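Local structure of BDI_3064 protein (Parabacteroides distasonis ATCC 8503, 5Z06) at residues A[28-33]-A[59-64]; A[522-527]-A[564-569]; A[78-83]-A[315-320]. The protein hydrolyses linear beta-1,2-glucan and beta-1,2-glucooligosaccharides from the non-reducing end, releasing sophorose. One frame throughout, in Å; residues are numbered along the deposited sequence.

Overall arrangement
The three contacts lie far apart, with centres 39 to 52 Å from one another. Contact 1, some 40 Å from the centre of the chain, stays within the N-terminal beta-rich part and is held mainly by backbone bonds and one serine hydroxyl. Contact 2 belongs to the mostly helical C-terminal part, where a short strand meets helix 556-573 through charges and a small aliphatic patch. Contact 3, about 15 Å from the chain centre, joins the two parts by a salt bridge and a hydrogen bond from an asparagine side-chain amide. All three are partly buried. No two share a strand or helix, though strand 65-71 follows segment 59-64 and precedes the loop of contact 3.

Contact 1 of 3, residues A[28-33]-A[59-64]; sequences TSPSWI and VSAPGG
Ser-31 OG is gripped by two groups: the backbone N of Ala-61 donates to it at 2.7 Å, with an N-H...O angle of 168°, and a water hydrogen-bonds to it, also at 2.7 Å. The site lies where an antiparallel bridge between Trp-32 and Val-59 gives way to the type II beta turn Ala-61 to Gly-64, which leads from strand 53-59 into strand 65-71. The same water donates to Ala-61 O, so the hydroxyl and the first residue of the turn are linked both directly and through solvent. With OG beside its own backbone N (chi1 -76°), Ser-31 aims the hydroxyl at the turn.

Trp-32 and Val-59 form a hydrogen-bonded pair: Trp-32 N donates to Val-59 O at 2.9 Å, and Val-59 N to Trp-32 O at 2.7 Å. Their CB atoms sit on the same sheet face, and Val-59 CG2 comes to the edge of the indole. Tyr-27 adds an edge-to-face ring contact to Trp-32.

Pro-30, preceded by a cis peptide bond, lays its ring along the turn. Gly-64 CA packs against Thr-28 O at 3.4 Å, the glycine letting the two backbones come this close. Pro-30 CG touches Ala-61 CB at 3.7 Å and Pro-62 O at 3.5 Å.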
ATOM      1  N   THR A  28      27.060  16.512  18.735  1.00 33.27           N
ATOM      2  CA  THR A  28      27.627  17.765  19.173  1.00 33.93           C
ATOM      3  C   THR A  28      29.124  17.538  19.090  1.00 34.08           C
ATOM      4  O   THR A  28      29.679  16.661  19.775  1.00 32.19           O
ATOM      5  CB  THR A  28      27.255  18.063  20.618  1.00 34.37           C
ATOM      6  OG1 THR A  28      25.845  17.945  20.762  1.00 37.18           O
ATOM      7  CG2 THR A  28      27.716  19.468  21.035  1.00 34.34           C
ATOM      8  N   SER A  29      29.761  18.295  18.213  1.00 33.97           N
ATOM      9  CA  SER A  29      31.210  18.288  18.101  1.00 36.26           C
ATOM     10  C   SER A  29      31.819  18.569  19.505  1.00 34.90           C
ATOM     11  O   SER A  29      31.267  19.386  20.236  1.00 37.10           O
ATOM     12  CB  SER A  29      31.608  19.343  17.071  1.00 35.52           C
ATOM     13  OG  SER A  29      32.985  19.578  17.113  1.00 41.51           O
ATOM     14  N   PRO A  30      32.927  17.938  19.895  1.00 34.06           N
ATOM     15  CA  PRO A  30      33.848  17.207  19.020  1.00 33.86           C
ATOM     16  C   PRO A  30      33.498  15.768  18.734  1.00 31.21           C
ATOM     17  O   PRO A  30      34.296  15.079  18.118  1.00 30.20           O
ATOM     18  CB  PRO A  30      35.175  17.258  19.808  1.00 34.01           C
ATOM     19  CG  PRO A  30      34.718  17.335  21.231  1.00 34.79           C
ATOM     20  CD  PRO A  30      33.593  18.321  21.153  1.00 33.89           C
ATOM     21  N   SER A  31      32.351  15.306  19.204  1.00 31.43           N
ATOM     22  CA  SER A  31      31.864  13.993  18.816  1.00 31.65           C
ATOM     23  C   SER A  31      31.295  14.035  17.398  1.00 30.84           C
ATOM     24  O   SER A  31      31.038  15.098  16.828  1.00 35.48           O
ATOM     25  CB  SER A  31      30.815  13.476  19.814  1.00 32.36           C
ATOM     26  OG  SER A  31      31.446  13.036  20.985  1.00 33.57           O
ATOM     27  N   TRP A  32      31.098  12.857  16.839  1.00 29.10           N
ATOM     28  CA  TRP A  32      30.595  12.748  15.515  1.00 28.88           C
ATOM     29  C   TRP A  32      29.845  11.455  15.365  1.00 28.98           C
ATOM     30  O   TRP A  32      30.163  10.469  16.009  1.00 30.51           O
ATOM     31  CB  TRP A  32      31.732  12.853  14.496  1.00 29.23           C
ATOM     32  CG  TRP A  32      31.242  12.784  13.099  1.00 30.07           C
ATOM     33  CD1 TRP A  32      30.372  13.654  12.478  1.00 31.29           C
ATOM     34  CD2 TRP A  32      31.526  11.759  12.149  1.00 30.53           C
ATOM     35  NE1 TRP A  32      30.122  13.234  11.190  1.00 29.57           N
ATOM     36  CE2 TRP A  32      30.816  12.074  10.964  1.00 30.39           C
ATOM     37  CE3 TRP A  32      32.322  10.612  12.171  1.00 30.45           C
ATOM     38  CZ2 TRP A  32      30.894  11.287   9.826  1.00 29.35           C
ATOM     39  CZ3 TRP A  32      32.390   9.823  11.023  1.00 29.40           C
ATOM     40  CH2 TRP A  32      31.691  10.176   9.871  1.00 29.72           C
ATOM     41  N   ILE A  33      28.792  11.501  14.565  1.00 28.78           N
ATOM     42  CA  ILE A  33      28.176  10.298  14.047  1.00 29.18           C
ATOM     43  C   ILE A  33      27.848  10.503  12.573  1.00 27.71           C
ATOM     44  O   ILE A  33      27.340  11.557  12.163  1.00 29.30           O
ATOM     45  CB  ILE A  33      26.935   9.845  14.856  1.00 28.60           C
ATOM     46  CG1 ILE A  33      26.366   8.570  14.254  1.00 28.87           C
ATOM     47  CG2 ILE A  33      25.868  10.948  14.937  1.00 29.24           C
ATOM     48  CD1 ILE A  33      25.483   7.794  15.202  1.00 30.73           C
ATOM     49  N   VAL A  59      32.315   8.941  16.619  1.00 32.94           N
ATOM     50  CA  VAL A  59      33.406   9.349  17.475  1.00 32.50           C
ATOM     51  C   VAL A  59      32.769   9.865  18.757  1.00 31.74           C
ATOM     52  O   VAL A  59      32.023  10.841  18.753  1.00 31.55           O
ATOM     53  CB  VAL A  59      34.261  10.453  16.826  1.00 31.71           C
ATOM     54  CG1 VAL A  59      35.403  10.865  17.749  1.00 32.40           C
ATOM     55  CG2 VAL A  59      34.822   9.968  15.492  1.00 32.40           C
ATOM     56  N   SER A  60      33.062   9.189  19.849  1.00 33.47           N
ATOM     57  CA  SER A  60      32.626   9.617  21.159  1.00 36.01           C
ATOM     58  C   SER A  60      33.809  10.385  21.731  1.00 37.77           C
ATOM     59  O   SER A  60      34.778   9.779  22.173  1.00 37.62           O
ATOM     60  CB  SER A  60      32.276   8.398  22.015  1.00 36.23           C
ATOM     61  OG  SER A  60      31.394   7.527  21.326  1.00 37.03           O
ATOM     62  N   ALA A  61      33.752  11.715  21.663  1.00 38.95           N
ATOM     63  CA  ALA A  61      34.848  12.560  22.118  1.00 40.03           C
ATOM     64  C   ALA A  61      34.495  13.219  23.449  1.00 41.32           C
ATOM     65  O   ALA A  61      33.334  13.608  23.668  1.00 40.75           O
ATOM     66  CB  ALA A  61      35.185  13.622  21.078  1.00 39.75           C
ATOM     67  N   PRO A  62      35.496  13.367  24.340  1.00 40.73           N
ATOM     68  CA  PRO A  62      35.221  14.046  25.594  1.00 40.12           C
ATOM     69  C   PRO A  62      34.676  15.426  25.322  1.00 38.31           C
ATOM     70  O   PRO A  62      35.175  16.126  24.446  1.00 39.59           O
ATOM     71  CB  PRO A  62      36.597  14.137  26.279  1.00 42.25           C
ATOM     72  CG  PRO A  62      37.459  13.127  25.605  1.00 42.86           C
ATOM     73  CD  PRO A  62      36.888  12.884  24.244  1.00 42.45           C
ATOM     74  N   GLY A  63      33.634  15.797  26.048  1.00 36.63           N
ATOM     75  CA  GLY A  63      32.989  17.092  25.882  1.00 38.47           C
ATOM     76  C   GLY A  63      31.990  17.183  24.736  1.00 38.06           C
ATOM     77  O   GLY A  63      31.373  18.229  24.540  1.00 37.41           O
ATOM     78  N   GLY A  64      31.841  16.106  23.968  1.00 40.32           N
ATOM     79  CA  GLY A  64      30.912  16.086  22.858  1.00 41.45           C
ATOM     80  C   GLY A  64      29.835  15.080  23.166  1.00 43.58           C
ATOM     81  O   GLY A  64      29.873  14.381  24.177  1.00 44.15           O
TER
HETATM   82  O   HOH W   1      31.034  11.645  23.237  1.00 38.11           O

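Contact 2 of 3, residues A[522-527]-A[564-569]; sequences ENLKVG and AKINQR
Segment 522-527 begins as a short strand and passes beside helix 556-573, coming nearest where the CA atoms of Glu-522 and Ile-566 are 6.9 Å apart. This is strand-to-helix packing within the Glycoamylase-like region: strand 522-523 pairs with strand 518-519 in a two-stranded antiparallel sheet, and Tyr-519 of that partner strand touches both Leu-524 and Ile-566.

Glu-522 carries the polar half. Its chain is bent at chi2 (-65°), which brings OE2 to the ends of two basic side chains one helical turn apart. Lys-565 NZ donates to OE2 at 3.1 Å, from above the carboxylate plane (48° out of it). Arg-569 NH1 makes a longer salt bridge to the same oxygen at 3.4 Å; the guanidinium and carboxylate planes stand 52° apart, and Glu-522 crosses each basic chain at about a right angle. The Arg-569 guanidinium has Lys-565 CB over one face, while its NH1 also hydrogen-bonds to Tyr-520 O.

Beside the charges is a small aliphatic contact. Ile-566 CD1 reaches Leu-524 CD1 at 3.9 Å, and Ile-566 CG1 lies 4.0 Å from Glu-522 CB.

One carboxylate oxygen thus faces two cations, neither meeting it in a coplanar pairing. The network probably favours the ionised carboxylate and offsets the proximity of Lys-565 and Arg-569.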
ATOM      1  N   GLU A 522      -5.372  24.487 -18.678  1.00 35.53           N
ATOM      2  CA  GLU A 522      -6.553  23.654 -18.801  1.00 35.44           C
ATOM      3  C   GLU A 522      -7.666  24.278 -18.003  1.00 34.70           C
ATOM      4  O   GLU A 522      -7.553  24.414 -16.784  1.00 33.52           O
ATOM      5  CB  GLU A 522      -6.297  22.254 -18.264  1.00 36.91           C
ATOM      6  CG  GLU A 522      -5.298  21.457 -19.079  1.00 39.58           C
ATOM      7  CD  GLU A 522      -5.776  21.153 -20.472  1.00 41.99           C
ATOM      8  OE1 GLU A 522      -6.995  21.131 -20.695  1.00 45.06           O
ATOM      9  OE2 GLU A 522      -4.930  20.928 -21.356  1.00 47.74           O
ATOM     10  N   ASN A 523      -8.742  24.642 -18.699  1.00 34.70           N
ATOM     11  CA  ASN A 523      -9.909  25.132 -18.045  1.00 33.58           C
ATOM     12  C   ASN A 523     -10.743  24.003 -17.471  1.00 32.55           C
ATOM     13  O   ASN A 523     -11.310  23.207 -18.209  1.00 31.15           O
ATOM     14  CB  ASN A 523     -10.786  25.932 -18.961  1.00 34.53           C
ATOM     15  CG  ASN A 523     -11.859  26.603 -18.179  1.00 35.88           C
ATOM     16  OD1 ASN A 523     -12.922  26.036 -17.974  1.00 38.23           O
ATOM     17  ND2 ASN A 523     -11.530  27.742 -17.600  1.00 37.32           N
ATOM     18  N   LEU A 524     -10.858  24.002 -16.153  1.00 30.77           N
ATOM     19  CA  LEU A 524     -11.506  22.945 -15.430  1.00 33.00           C
ATOM     20  C   LEU A 524     -12.956  23.327 -15.202  1.00 32.24           C
ATOM     21  O   LEU A 524     -13.233  24.214 -14.403  1.00 31.85           O
ATOM     22  CB  LEU A 524     -10.777  22.754 -14.088  1.00 33.55           C
ATOM     23  CG  LEU A 524     -10.925  21.416 -13.409  1.00 34.97           C
ATOM     24  CD1 LEU A 524     -10.456  20.285 -14.327  1.00 35.94           C
ATOM     25  CD2 LEU A 524     -10.140  21.419 -12.103  1.00 34.55           C
ATOM     26  N   LYS A 525     -13.881  22.678 -15.907  1.00 32.25           N
ATOM     27  CA  LYS A 525     -15.304  22.978 -15.722  1.00 32.88           C
ATOM     28  C   LYS A 525     -15.822  22.584 -14.347  1.00 32.01           C
ATOM     29  O   LYS A 525     -16.613  23.292 -13.734  1.00 34.00           O
ATOM     30  CB  LYS A 525     -16.137  22.313 -16.804  1.00 34.57           C
ATOM     31  CG  LYS A 525     -15.977  22.960 -18.177  1.00 35.43           C
ATOM     32  CD  LYS A 525     -16.677  22.116 -19.234  1.00 36.13           C
ATOM     33  CE  LYS A 525     -16.707  22.776 -20.597  1.00 36.66           C
ATOM     34  NZ  LYS A 525     -15.748  22.130 -21.530  1.00 37.58           N
ATOM     35  N   VAL A 526     -15.365  21.455 -13.846  1.00 31.61           N
ATOM     36  CA  VAL A 526     -15.826  20.951 -12.571  1.00 29.41           C
ATOM     37  C   VAL A 526     -14.620  20.554 -11.750  1.00 29.86           C
ATOM     38  O   VAL A 526     -13.605  20.085 -12.274  1.00 30.99           O
ATOM     39  CB  VAL A 526     -16.723  19.738 -12.804  1.00 30.18           C
ATOM     40  CG1 VAL A 526     -16.950  18.940 -11.519  1.00 30.85           C
ATOM     41  CG2 VAL A 526     -18.047  20.181 -13.410  1.00 30.63           C
ATOM     42  N   GLY A 527     -14.746  20.699 -10.452  1.00 29.98           N
ATOM     43  CA  GLY A 527     -13.766  20.151  -9.554  1.00 31.02           C
ATOM     44  C   GLY A 527     -13.365  21.127  -8.490  1.00 31.56           C
ATOM     45  O   GLY A 527     -13.203  22.327  -8.748  1.00 32.56           O
ATOM     46  N   ALA A 564      -5.874  15.025 -14.773  1.00 25.72           N
ATOM     47  CA  ALA A 564      -4.643  14.287 -14.941  1.00 24.80           C
ATOM     48  C   ALA A 564      -3.560  15.180 -15.517  1.00 26.54           C
ATOM     49  O   ALA A 564      -2.451  15.231 -14.993  1.00 25.95           O
ATOM     50  CB  ALA A 564      -4.855  13.069 -15.814  1.00 24.40           C
ATOM     51  N   LYS A 565      -3.882  15.899 -16.587  1.00 27.68           N
ATOM     52  CA  LYS A 565      -2.905  16.782 -17.209  1.00 27.89           C
ATOM     53  C   LYS A 565      -2.432  17.888 -16.290  1.00 26.61           C
ATOM     54  O   LYS A 565      -1.276  18.261 -16.340  1.00 26.05           O
ATOM     55  CB  LYS A 565      -3.492  17.404 -18.460  1.00 31.07           C
ATOM     56  CG  LYS A 565      -3.547  16.438 -19.629  1.00 34.31           C
ATOM     57  CD  LYS A 565      -4.456  16.978 -20.714  1.00 38.45           C
ATOM     58  CE  LYS A 565      -3.721  17.374 -21.972  1.00 41.96           C
ATOM     59  NZ  LYS A 565      -4.621  18.210 -22.810  1.00 44.65           N
ATOM     60  N   ILE A 566      -3.356  18.434 -15.503  1.00 26.62           N
ATOM     61  CA  ILE A 566      -3.070  19.480 -14.544  1.00 26.06           C
ATOM     62  C   ILE A 566      -2.086  18.952 -13.532  1.00 28.12           C
ATOM     63  O   ILE A 566      -1.125  19.610 -13.174  1.00 26.36           O
ATOM     64  CB  ILE A 566      -4.363  19.937 -13.821  1.00 25.70           C
ATOM     65  CG1 ILE A 566      -5.169  20.918 -14.698  1.00 26.22           C
ATOM     66  CG2 ILE A 566      -4.068  20.607 -12.491  1.00 24.02           C
ATOM     67  CD1 ILE A 566      -6.625  21.069 -14.310  1.00 24.90           C
ATOM     68  N   ASN A 567      -2.380  17.754 -13.043  1.00 28.86           N
ATOM     69  CA  ASN A 567      -1.536  17.101 -12.086  1.00 27.27           C
ATOM     70  C   ASN A 567      -0.129  16.891 -12.684  1.00 28.19           C
ATOM     71  O   ASN A 567       0.877  17.290 -12.071  1.00 29.97           O
ATOM     72  CB  ASN A 567      -2.217  15.791 -11.608  1.00 26.40           C
ATOM     73  CG  ASN A 567      -1.556  15.206 -10.386  1.00 25.21           C
ATOM     74  OD1 ASN A 567      -0.340  14.998 -10.390  1.00 23.43           O
ATOM     75  ND2 ASN A 567      -2.350  14.894  -9.356  1.00 23.00           N
ATOM     76  N   GLN A 568      -0.051  16.333 -13.883  1.00 26.30           N
ATOM     77  CA  GLN A 568       1.238  16.170 -14.521  1.00 28.03           C
ATOM     78  C   GLN A 568       1.956  17.505 -14.663  1.00 27.99           C
ATOM     79  O   GLN A 568       3.174  17.585 -14.437  1.00 26.88           O
ATOM     80  CB  GLN A 568       1.146  15.511 -15.895  1.00 28.51           C
ATOM     81  CG  GLN A 568       2.518  15.161 -16.458  1.00 28.70           C
ATOM     82  CD  GLN A 568       2.513  14.826 -17.924  1.00 29.31           C
ATOM     83  OE1 GLN A 568       1.750  15.379 -18.679  1.00 28.22           O
ATOM     84  NE2 GLN A 568       3.418  13.948 -18.338  1.00 30.16           N
ATOM     85  N   ARG A 569       1.226  18.541 -15.049  1.00 26.68           N
ATOM     86  CA  ARG A 569       1.882  19.835 -15.312  1.00 28.92           C
ATOM     87  C   ARG A 569       2.379  20.517 -14.070  1.00 27.72           C
ATOM     88  O   ARG A 569       3.402  21.195 -14.108  1.00 27.69           O
ATOM     89  CB  ARG A 569       0.992  20.768 -16.101  1.00 29.76           C
ATOM     90  CG  ARG A 569       0.877  20.263 -17.517  1.00 29.48           C
ATOM     91  CD  ARG A 569      -0.285  20.897 -18.202  1.00 29.58           C
ATOM     92  NE  ARG A 569      -0.457  20.316 -19.524  1.00 30.79           N
ATOM     93  CZ  ARG A 569      -1.253  20.821 -20.455  1.00 29.49           C
ATOM     94  NH1 ARG A 569      -1.923  21.944 -20.216  1.00 28.45           N
ATOM     95  NH2 ARG A 569      -1.361  20.217 -21.632  1.00 27.05           N
TER

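Contact 3 of 3, residues A[78-83]-A[315-320]; sequences NDFFRE and PGRNDM
Arg-317 meets Asp-79 and Phe-80 with the outer part of its side chain. From CB the chain bends at chi2 (-65°), which swings CD and the guanidinium over to segment 78-83. CD is the first atom to make contact, 3.7 Å from Phe-80 CE2. NE then donates to Asp-79 OD2 at 2.8 Å, using the anti lone pair of OD2, the one turned away from OD1. CZ lies 3.6 Å from Phe-80 CE2, an atom that stands over one face of the guanidinium, offset toward its rim; the ring and guanidinium planes are 66° apart, so this is not a parallel stack. At the tip, NH2 donates to the same OD2, also at 2.8 Å, while NH1 remains beside Phe-80 CE2.

The grip is therefore side-on, two nitrogens to one oxygen. OD2 lies close to the guanidinium plane, but the carboxylate itself is turned 84° against it, and both bonds are bent. The other carboxylate oxygen, OD1, is taken by Lys-153 in a second salt bridge, so Asp-79 is held from two sources of positive charge.

Asn-78 ND2 donates to Pro-315 O at 2.9 Å, above the carbonyl plane, and also bonds to Arg-76 O, which helps to fix the rotation of the amide.

Both segments are loops: 78-83 runs between strands 65-71 and 86-93 of the N-terminal part, and 315-320 links strands 313-314 and 320-322, just ahead of helix 323-338. Tyr-6 joins them further, through backbone bonds to Phe-80 and its OH to Gly-316 O.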
ATOM      1  N   ASN A  78      -0.645  -3.015  11.035  1.00 32.81           N
ATOM      2  CA  ASN A  78       0.365  -3.741  11.818  1.00 33.63           C
ATOM      3  C   ASN A  78       0.093  -3.358  13.265  1.00 34.51           C
ATOM      4  O   ASN A  78       0.607  -2.355  13.789  1.00 35.96           O
ATOM      5  CB  ASN A  78       1.812  -3.398  11.420  1.00 34.48           C
ATOM      6  CG  ASN A  78       2.221  -3.974  10.075  1.00 32.92           C
ATOM      7  OD1 ASN A  78       3.344  -4.448   9.924  1.00 33.53           O
ATOM      8  ND2 ASN A  78       1.339  -3.890   9.085  1.00 31.88           N
ATOM      9  N   ASP A  79      -0.787  -4.142  13.869  1.00 34.50           N
ATOM     10  CA  ASP A  79      -1.342  -3.872  15.199  1.00 34.90           C
ATOM     11  C   ASP A  79      -1.197  -5.037  16.146  1.00 33.43           C
ATOM     12  O   ASP A  79      -1.231  -4.833  17.344  1.00 34.17           O
ATOM     13  CB  ASP A  79      -2.837  -3.524  15.067  1.00 33.34           C
ATOM     14  CG  ASP A  79      -3.083  -2.397  14.072  1.00 34.72           C
ATOM     15  OD1 ASP A  79      -2.349  -1.384  14.146  1.00 33.88           O
ATOM     16  OD2 ASP A  79      -3.984  -2.524  13.201  1.00 33.63           O
ATOM     17  N   PHE A  80      -1.057  -6.245  15.605  1.00 33.57           N
ATOM     18  CA  PHE A  80      -0.955  -7.450  16.378  1.00 36.51           C
ATOM     19  C   PHE A  80       0.456  -7.967  16.267  1.00 36.03           C
ATOM     20  O   PHE A  80       0.957  -8.185  15.177  1.00 37.12           O
ATOM     21  CB  PHE A  80      -1.953  -8.480  15.863  1.00 39.47           C
ATOM     22  CG  PHE A  80      -3.371  -8.015  15.955  1.00 41.93           C
ATOM     23  CD1 PHE A  80      -3.979  -7.858  17.198  1.00 45.07           C
ATOM     24  CD2 PHE A  80      -4.093  -7.686  14.810  1.00 42.96           C
ATOM     25  CE1 PHE A  80      -5.289  -7.409  17.302  1.00 46.81           C
ATOM     26  CE2 PHE A  80      -5.403  -7.244  14.907  1.00 41.97           C
ATOM     27  CZ  PHE A  80      -6.000  -7.103  16.153  1.00 45.66           C
ATOM     28  N   PHE A  81       1.078  -8.151  17.422  1.00 36.04           N
ATOM     29  CA  PHE A  81       2.469  -8.511  17.545  1.00 36.66           C
ATOM     30  C   PHE A  81       2.599  -9.609  18.581  1.00 36.37           C
ATOM     31  O   PHE A  81       1.760  -9.772  19.470  1.00 38.28           O
ATOM     32  CB  PHE A  81       3.320  -7.306  17.977  1.00 36.33           C
ATOM     33  CG  PHE A  81       3.245  -6.137  17.039  1.00 37.47           C
ATOM     34  CD1 PHE A  81       4.110  -6.032  15.951  1.00 37.86           C
ATOM     35  CD2 PHE A  81       2.294  -5.138  17.229  1.00 38.71           C
ATOM     36  CE1 PHE A  81       4.032  -4.950  15.078  1.00 36.91           C
ATOM     37  CE2 PHE A  81       2.214  -4.054  16.355  1.00 38.39           C
ATOM     38  CZ  PHE A  81       3.083  -3.961  15.285  1.00 36.42           C
ATOM     39  N   ARG A  82       3.682 -10.347  18.462  1.00 38.72           N
ATOM     40  CA  ARG A  82       4.075 -11.301  19.477  1.00 37.43           C
ATOM     41  C   ARG A  82       4.406 -10.506  20.706  1.00 37.75           C
ATOM     42  O   ARG A  82       4.931  -9.389  20.607  1.00 39.11           O
ATOM     43  CB  ARG A  82       5.311 -12.059  19.039  1.00 35.56           C
ATOM     44  CG  ARG A  82       5.103 -12.939  17.848  1.00 34.95           C
ATOM     45  CD  ARG A  82       6.335 -13.761  17.645  1.00 33.98           C
ATOM     46  NE  ARG A  82       6.495 -14.202  16.264  1.00 36.08           N
ATOM     47  CZ  ARG A  82       5.884 -15.245  15.683  1.00 35.01           C
ATOM     48  NH1 ARG A  82       5.005 -16.016  16.326  1.00 34.87           N
ATOM     49  NH2 ARG A  82       6.171 -15.520  14.423  1.00 32.78           N
ATOM     50  N   GLU A  83       4.097 -11.060  21.873  1.00 40.89           N
ATOM     51  CA  GLU A  83       4.448 -10.387  23.121  1.00 42.25           C
ATOM     52  C   GLU A  83       5.951 -10.556  23.257  1.00 40.10           C
ATOM     53  O   GLU A  83       6.438 -11.678  23.219  1.00 36.40           O
ATOM     54  CB  GLU A  83       3.683 -10.966  24.297  1.00 45.25           C
ATOM     55  CG  GLU A  83       2.187 -10.719  24.167  1.00 47.92           C
ATOM     56  CD  GLU A  83       1.414 -11.106  25.410  1.00 52.08           C
ATOM     57  OE1 GLU A  83       2.017 -11.706  26.330  1.00 56.58           O
ATOM     58  OE2 GLU A  83       0.204 -10.802  25.471  1.00 54.94           O
ATOM     59  N   PRO A 315       2.227  -5.419   3.877  1.00 25.92           N
ATOM     60  CA  PRO A 315       1.775  -6.196   5.017  1.00 25.98           C
ATOM     61  C   PRO A 315       0.833  -5.385   5.881  1.00 26.81           C
ATOM     62  O   PRO A 315       1.132  -4.237   6.226  1.00 28.72           O
ATOM     63  CB  PRO A 315       3.060  -6.476   5.773  1.00 26.76           C
ATOM     64  CG  PRO A 315       3.942  -5.296   5.471  1.00 26.60           C
ATOM     65  CD  PRO A 315       3.602  -4.911   4.070  1.00 27.54           C
ATOM     66  N   GLY A 316      -0.305  -5.975   6.214  1.00 26.34           N
ATOM     67  CA  GLY A 316      -1.298  -5.324   7.063  1.00 26.57           C
ATOM     68  C   GLY A 316      -1.990  -6.357   7.929  1.00 28.19           C
ATOM     69  O   GLY A 316      -1.358  -7.326   8.356  1.00 29.17           O
ATOM     70  N   ARG A 317      -3.273  -6.139   8.200  1.00 27.43           N
ATOM     71  CA  ARG A 317      -4.104  -7.155   8.822  1.00 29.67           C
ATOM     72  C   ARG A 317      -4.161  -8.323   7.884  1.00 30.45           C
ATOM     73  O   ARG A 317      -4.327  -8.158   6.681  1.00 33.69           O
ATOM     74  CB  ARG A 317      -5.521  -6.660   9.061  1.00 28.83           C
ATOM     75  CG  ARG A 317      -5.576  -5.509  10.034  1.00 29.81           C
ATOM     76  CD  ARG A 317      -5.134  -5.931  11.428  1.00 30.28           C
ATOM     77  NE  ARG A 317      -5.354  -4.808  12.322  1.00 28.57           N
ATOM     78  CZ  ARG A 317      -6.518  -4.516  12.895  1.00 29.37           C
ATOM     79  NH1 ARG A 317      -7.594  -5.280  12.704  1.00 30.74           N
ATOM     80  NH2 ARG A 317      -6.603  -3.452  13.676  1.00 28.98           N
ATOM     81  N   ASN A 318      -3.988  -9.502   8.445  1.00 31.62           N
ATOM     82  CA  ASN A 318      -4.028 -10.716   7.686  1.00 35.50           C
ATOM     83  C   ASN A 318      -5.455 -11.020   7.203  1.00 34.80           C
ATOM     84  O   ASN A 318      -5.661 -11.568   6.100  1.00 36.00           O
ATOM     85  CB  ASN A 318      -3.461 -11.849   8.543  1.00 39.42           C
ATOM     86  CG  ASN A 318      -3.457 -13.175   7.823  1.00 46.94           C
ATOM     87  OD1 ASN A 318      -4.021 -14.171   8.308  1.00 53.99           O
ATOM     88  ND2 ASN A 318      -2.840 -13.199   6.646  1.00 49.18           N
ATOM     89  N   ASP A 319      -6.443 -10.671   8.019  1.00 33.35           N
ATOM     90  CA  ASP A 319      -7.821 -11.120   7.790  1.00 33.26           C
ATOM     91  C   ASP A 319      -8.760 -10.048   7.303  1.00 31.64           C
ATOM     92  O   ASP A 319      -9.846 -10.353   6.827  1.00 31.80           O
ATOM     93  CB  ASP A 319      -8.399 -11.709   9.076  1.00 33.98           C
ATOM     94  CG  ASP A 319      -7.608 -12.906   9.582  1.00 35.44           C
ATOM     95  OD1 ASP A 319      -6.919 -13.583   8.787  1.00 36.82           O
ATOM     96  OD2 ASP A 319      -7.686 -13.164  10.787  1.00 38.14           O
ATOM     97  N   MET A 320      -8.350  -8.795   7.399  1.00 30.08           N
ATOM     98  CA  MET A 320      -9.258  -7.719   7.132  1.00 29.76           C
ATOM     99  C   MET A 320      -9.224  -7.367   5.671  1.00 29.34           C
ATOM    100  O   MET A 320      -8.179  -7.008   5.141  1.00 32.69           O
ATOM    101  CB  MET A 320      -8.884  -6.503   7.966  1.00 30.67           C
ATOM    102  CG  MET A 320      -9.883  -5.394   7.899  1.00 29.13           C
ATOM    103  SD  MET A 320      -9.290  -4.018   8.881  1.00 31.02           S
ATOM    104  CE  MET A 320      -8.010  -3.356   7.808  1.00 30.37           C
TER